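Long-range contacts in endoglucanase family 5 (PDB 6PZ7), which probably hydrolyses the internal beta-1,4 links of cellulose and related plant polysaccharides, as a broad-specificity endoglucanase of glycoside hydrolase family 5: residues A[43-48]-A[319-324]; A[52-56]-A[93-97]. All blocks are in the same frame, centred on the assembly; numbering follows the deposited sequence.

Overall arrangement
Both contacts belong to one (beta/alpha)8 barrel, and their centres lie about 14 Å apart on the same side of the chain's centre. Contact 2 is part of the barrel wall, where strand 55-58 runs beside strand 95-99. Contact 1 lies further out, about 20 Å from the chain's centre. There helix 42-51 meets the short hairpin of strands 317-318 and 323-324. The chain passes through 43-48, 52-56, 93-97 and finally 319-324. Helix 42-51 leads directly into strand 55-58. Its Ile-45 packs on Met-94 and its Ile-48 on Phe-53 and Val-56 of contact 2. Packing therefore continues from the barrel wall through this helix to the C-terminal hairpin, and Trp-324 also meets Phe-53 directly.

Contact 1 (A[43-48]-A[319-324]); sequences AMIDKI and RNNLTW
Lys-47 sends CG anti to its backbone N (chi1 -161°) and bends at chi2 (81°), which carries its chain past Trp-324 to Leu-322. Trp-324 has CG anti to its own carbonyl carbon (chi1 -67°), and its indole reaches back to the helix. The two side chains lie alongside each other, pointing opposite ways. Lys-47 CE lies 3.6 Å from Trp-324 NE1, an oblique approach to the ring. Beyond it, Lys-47 NZ gives a weak hydrogen bond to Leu-322 O, at 3.0 Å.

A water joins the same two residues. It donates to Lys-47 O (2.7 Å) and accepts from Trp-324 NE1 (2.9 Å). The water and Lys-47 O both lie in the indole plane, at its edge. At the six-membered end of the indole, Ile-48 CD1 meets Trp-324 CH2 at 3.6 Å, with the isoleucine running roughly perpendicular to the tryptophan side chain. Leu-317 also touches Lys-47, Ile-48 and Trp-324.

Met-44 reaches across the start of the turn. Met-44 CG packs on Leu-322 CD2 (3.7 Å). Met-44 SD lies 3.9 Å from Arg-319 CB, and the methyl CE comes near Arg-319 O. The other methyl of Leu-322, CD1, faces Ala-43 CB at 4.1 Å. The guanidinium of Arg-319 leads away from the helix and is hydrogen-bonded to Thr-25 OG1 and Gly-23 O.

Leu-322 has positive phi and, with Thr-323, faces Asp-318. This is a G1 beta bulge in the hairpin of strands 317-318 and 323-324, which follows the last barrel strand and packs against outer helix 42-51 of the (beta/alpha)8 barrel.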
loop_
_atom_site.group_PDB
_atom_site.type_symbol
_atom_site.label_atom_id
_atom_site.label_comp_id
_atom_site.label_asym_id
_atom_site.label_seq_id
_atom_site.Cartn_x
_atom_site.Cartn_y
_atom_site.Cartn_z
ATOM N N ALA A 43 7.834 -4.031 19.905
ATOM C CA ALA A 43 7.153 -5.264 20.297
ATOM C C ALA A 43 5.946 -5.556 19.405
ATOM O O ALA A 43 5.636 -6.716 19.119
ATOM C CB ALA A 43 6.720 -5.192 21.750
ATOM N N MET A 44 5.241 -4.522 18.956
ATOM C CA MET A 44 4.130 -4.730 18.020
ATOM C C MET A 44 4.643 -5.319 16.709
ATOM O O MET A 44 4.077 -6.269 16.157
ATOM C CB MET A 44 3.403 -3.398 17.766
ATOM C CG MET A 44 2.675 -2.839 18.973
ATOM S SD MET A 44 2.133 -1.146 18.624
ATOM C CE MET A 44 1.819 -0.588 20.310
ATOM N N ILE A 45 5.733 -4.749 16.185
ATOM C CA ILE A 45 6.307 -5.235 14.924
ATOM C C ILE A 45 6.884 -6.645 15.093
ATOM O O ILE A 45 6.776 -7.496 14.189
ATOM C CB ILE A 45 7.324 -4.217 14.380
ATOM C CG1 ILE A 45 6.655 -2.866 14.143
ATOM C CG2 ILE A 45 8.019 -4.757 13.145
ATOM C CD1 ILE A 45 5.449 -2.895 13.204
ATOM N N ASP A 46 7.450 -6.948 16.266
ATOM C CA ASP A 46 7.902 -8.303 16.552
ATOM C C ASP A 46 6.744 -9.305 16.452
ATOM O O ASP A 46 6.939 -10.443 16.005
ATOM C CB ASP A 46 8.512 -8.367 17.968
ATOM C CG ASP A 46 9.842 -7.668 18.112
ATOM O OD1 ASP A 46 10.502 -7.270 17.130
ATOM O OD2 ASP A 46 10.283 -7.525 19.275
ATOM N N LYS A 47 5.551 -8.914 16.900
ATOM C CA LYS A 47 4.394 -9.810 16.784
ATOM C C LYS A 47 4.112 -10.139 15.316
ATOM O O LYS A 47 3.766 -11.273 14.969
ATOM C CB LYS A 47 3.179 -9.107 17.384
ATOM C CG LYS A 47 2.025 -9.988 17.767
ATOM C CD LYS A 47 2.228 -10.657 19.118
ATOM C CE LYS A 47 1.011 -11.455 19.371
ATOM N NZ LYS A 47 1.165 -12.345 20.504
ATOM N N ILE A 48 4.226 -9.139 14.447
ATOM C CA ILE A 48 4.032 -9.336 13.011
ATOM C C ILE A 48 5.028 -10.338 12.456
ATOM O O ILE A 48 4.659 -11.277 11.731
ATOM C CB ILE A 48 4.142 -7.983 12.269
ATOM C CG1 ILE A 48 3.206 -6.919 12.862
ATOM C CG2 ILE A 48 3.997 -8.163 10.765
ATOM C CD1 ILE A 48 1.788 -7.327 12.933
ATOM N N ARG A 319 -3.127 -4.060 19.283
ATOM C CA ARG A 319 -1.784 -3.554 19.519
ATOM C C ARG A 319 -1.549 -3.237 20.985
ATOM O O ARG A 319 -0.396 -3.244 21.436
ATOM C CB ARG A 319 -1.565 -2.289 18.721
ATOM C CG ARG A 319 -1.683 -2.500 17.231
ATOM C CD ARG A 319 -1.455 -1.229 16.465
ATOM N NE ARG A 319 -1.945 -1.325 15.101
ATOM C CZ ARG A 319 -1.930 -0.319 14.242
ATOM N NH1 ARG A 319 -1.348 0.824 14.568
ATOM N NH2 ARG A 319 -2.511 -0.463 13.063
ATOM N N ASN A 320 -2.608 -2.941 21.736
ATOM C CA ASN A 320 -2.463 -2.510 23.121
ATOM C C ASN A 320 -2.148 -3.660 24.049
ATOM O O ASN A 320 -1.494 -3.442 25.084
ATOM C CB ASN A 320 -3.759 -1.838 23.571
ATOM C CG ASN A 320 -3.985 -0.541 22.884
ATOM O OD1 ASN A 320 -3.113 0.316 22.888
ATOM N ND2 ASN A 320 -5.145 -0.385 22.275
ATOM N N ASN A 321 -2.635 -4.865 23.758
ATOM C CA ASN A 321 -2.338 -6.029 24.584
ATOM C C ASN A 321 -1.581 -7.098 23.794
ATOM O O ASN A 321 -1.446 -8.234 24.279
ATOM C CB ASN A 321 -3.591 -6.608 25.233
ATOM C CG ASN A 321 -4.529 -7.205 24.242
ATOM O OD1 ASN A 321 -4.294 -7.166 23.047
ATOM N ND2 ASN A 321 -5.606 -7.802 24.736
ATOM N N LEU A 322 -1.080 -6.751 22.602
ATOM C CA LEU A 322 -0.248 -7.619 21.801
ATOM C C LEU A 322 -0.902 -8.983 21.559
ATOM O O LEU A 322 -0.265 -10.023 21.719
ATOM C CB LEU A 322 1.155 -7.773 22.397
ATOM C CG LEU A 322 1.947 -6.461 22.519
ATOM C CD1 LEU A 322 3.270 -6.706 23.244
ATOM C CD2 LEU A 322 2.219 -5.824 21.160
ATOM N N THR A 323 -2.188 -8.982 21.161
ATOM C CA THR A 323 -2.976 -10.205 20.999
ATOM C C THR A 323 -3.584 -10.245 19.603
ATOM O O THR A 323 -4.232 -9.283 19.182
ATOM C CB THR A 323 -4.109 -10.231 22.036
ATOM O OG1 THR A 323 -3.594 -10.221 23.376
ATOM C CG2 THR A 323 -5.038 -11.441 21.849
ATOM N N TRP A 324 -3.446 -11.369 18.895
ATOM C CA TRP A 324 -4.202 -11.554 17.656
ATOM C C TRP A 324 -5.662 -11.816 18.002
ATOM O O TRP A 324 -5.983 -12.767 18.704
ATOM C CB TRP A 324 -3.640 -12.721 16.843
ATOM C CG TRP A 324 -2.252 -12.454 16.319
ATOM C CD1 TRP A 324 -1.100 -13.035 16.761
ATOM C CD2 TRP A 324 -1.883 -11.548 15.286
ATOM N NE1 TRP A 324 -0.029 -12.544 16.049
ATOM C CE2 TRP A 324 -0.484 -11.628 15.137
ATOM C CE3 TRP A 324 -2.600 -10.676 14.462
ATOM C CZ2 TRP A 324 0.208 -10.856 14.201
ATOM C CZ3 TRP A 324 -1.915 -9.933 13.528
ATOM C CH2 TRP A 324 -0.513 -10.019 13.406
HETATM O O HOH W 1 2.716 -13.297 16.498
#

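Contact 2 (A[52-56]-A[93-97]); sequences GFNTV and HMYAI
Strands 55-58 and 95-99 are parallel neighbours in the barrel wall, paired here as Thr-55 with Tyr-95 and Val-56 with Ala-96. Tyr-95 N donates to Asn-54 O at 2.9 Å. Val-56 N then bonds to Tyr-95 O (2.9 Å, N-H...O angle 163°), and Ile-97 N to Val-56 O (3.0 Å). Tyr-95 O and Val-56 O each also receive a CA-H...O contact, from Thr-55 and Ala-96 respectively.

Helix 76-91 links the two strands, giving the beta-alpha-beta crossover from which a TIM barrel is built. Its Val-89 touches Val-56, Met-94 and Ala-96. On that side Met-94 bends at chi3 (-70°), and its CE packs 3.7 Å from Val-56 CG2. Met-94 SD lies 3.5 Å from Phe-53 O.

Thr-55 and Tyr-95 share the other face of the sheet. Thr-55 OG1 lies 3.6 Å from Tyr-95 CB and is hydrogen-bonded to Met-16 O. The backbone O of Asn-54 sits in the plane of the tyrosine ring, at its edge. The Asn-54 amide stands nearly perpendicular to that ring (86°), with ND2 3.8 Å from Tyr-95 CD1. Asp-15 fixes both groups: its backbone O accepts from Asn-54 ND2, and its carboxylate is hydrogen-bonded to Tyr-95 OH.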
loop_
_atom_site.group_PDB
_atom_site.type_symbol
_atom_site.label_atom_id
_atom_site.label_comp_id
_atom_site.label_asym_id
_atom_site.label_seq_id
_atom_site.Cartn_x
_atom_site.Cartn_y
_atom_site.Cartn_z
ATOM N N GLY A 52 4.649 -14.701 10.957
ATOM C CA GLY A 52 5.080 -15.213 9.664
ATOM C C GLY A 52 4.934 -14.240 8.503
ATOM O O GLY A 52 5.168 -14.642 7.359
ATOM N N PHE A 53 4.534 -13.005 8.740
ATOM C CA PHE A 53 4.597 -12.008 7.694
ATOM C C PHE A 53 6.049 -11.735 7.354
ATOM O O PHE A 53 6.920 -11.852 8.221
ATOM C CB PHE A 53 3.941 -10.716 8.175
ATOM C CG PHE A 53 2.452 -10.810 8.349
ATOM C CD1 PHE A 53 1.911 -11.078 9.603
ATOM C CD2 PHE A 53 1.599 -10.624 7.280
ATOM C CE1 PHE A 53 0.562 -11.120 9.789
ATOM C CE2 PHE A 53 0.215 -10.686 7.435
ATOM C CZ PHE A 53 -0.300 -10.936 8.701
ATOM N N ASN A 54 6.320 -11.349 6.094
ATOM C CA ASN A 54 7.664 -10.919 5.720
ATOM C C ASN A 54 7.737 -9.496 5.195
ATOM O O ASN A 54 8.829 -9.067 4.785
ATOM C CB ASN A 54 8.367 -11.878 4.739
ATOM C CG ASN A 54 9.877 -11.766 4.799
ATOM O OD1 ASN A 54 10.441 -11.666 5.883
ATOM N ND2 ASN A 54 10.533 -11.808 3.649
ATOM N N THR A 55 6.644 -8.749 5.243
ATOM C CA THR A 55 6.576 -7.360 4.804
ATOM C C THR A 55 5.669 -6.575 5.737
ATOM O O THR A 55 4.596 -7.072 6.133
ATOM C CB THR A 55 5.962 -7.280 3.384
ATOM O OG1 THR A 55 6.798 -7.951 2.461
ATOM C CG2 THR A 55 5.801 -5.854 2.897
ATOM N N VAL A 56 6.076 -5.359 6.080
ATOM C CA VAL A 56 5.204 -4.370 6.701
ATOM C C VAL A 56 5.135 -3.164 5.788
ATOM O O VAL A 56 6.171 -2.604 5.413
ATOM C CB VAL A 56 5.696 -3.986 8.111
ATOM C CG1 VAL A 56 4.845 -2.874 8.664
ATOM C CG2 VAL A 56 5.654 -5.205 9.010
ATOM N N HIS A 93 14.273 -7.997 9.935
ATOM C CA HIS A 93 14.585 -8.698 8.698
ATOM C C HIS A 93 13.330 -8.944 7.859
ATOM O O HIS A 93 13.147 -10.016 7.276
ATOM C CB HIS A 93 15.399 -9.965 8.968
ATOM C CG HIS A 93 16.749 -9.670 9.529
ATOM N ND1 HIS A 93 17.733 -9.030 8.813
ATOM C CD2 HIS A 93 17.257 -9.881 10.761
ATOM C CE1 HIS A 93 18.820 -8.919 9.568
ATOM N NE2 HIS A 93 18.541 -9.401 10.756
ATOM N N MET A 94 12.446 -7.959 7.798
ATOM C CA MET A 94 11.306 -7.920 6.899
ATOM C C MET A 94 11.528 -6.824 5.859
ATOM O O MET A 94 12.359 -5.922 6.026
ATOM C CB MET A 94 10.022 -7.647 7.668
ATOM C CG MET A 94 9.657 -8.824 8.579
ATOM S SD MET A 94 8.019 -8.697 9.366
ATOM C CE MET A 94 8.318 -7.361 10.525
ATOM N N TYR A 95 10.768 -6.911 4.774
ATOM C CA TYR A 95 10.619 -5.795 3.848
ATOM C C TYR A 95 9.757 -4.724 4.478
ATOM O O TYR A 95 8.782 -5.031 5.172
ATOM C CB TYR A 95 9.963 -6.260 2.523
ATOM C CG TYR A 95 10.891 -7.074 1.672
ATOM C CD1 TYR A 95 11.023 -8.454 1.855
ATOM C CD2 TYR A 95 11.652 -6.479 0.682
ATOM C CE1 TYR A 95 11.895 -9.197 1.080
ATOM C CE2 TYR A 95 12.540 -7.212 -0.094
ATOM C CZ TYR A 95 12.677 -8.566 0.129
ATOM O OH TYR A 95 13.581 -9.256 -0.664
ATOM N N ALA A 96 10.118 -3.458 4.235
ATOM C CA ALA A 96 9.341 -2.298 4.636
ATOM C C ALA A 96 8.941 -1.557 3.367
ATOM O O ALA A 96 9.797 -1.305 2.506
ATOM C CB ALA A 96 10.158 -1.367 5.540
ATOM N N ILE A 97 7.665 -1.187 3.237
ATOM C CA ILE A 97 7.182 -0.316 2.159
ATOM C C ILE A 97 6.894 1.042 2.766
ATOM O O ILE A 97 6.076 1.147 3.687
ATOM C CB ILE A 97 5.920 -0.881 1.465
ATOM C CG1 ILE A 97 6.148 -2.255 0.849
ATOM C CG2 ILE A 97 5.442 0.135 0.393
ATOM C CD1 ILE A 97 4.830 -2.962 0.529
#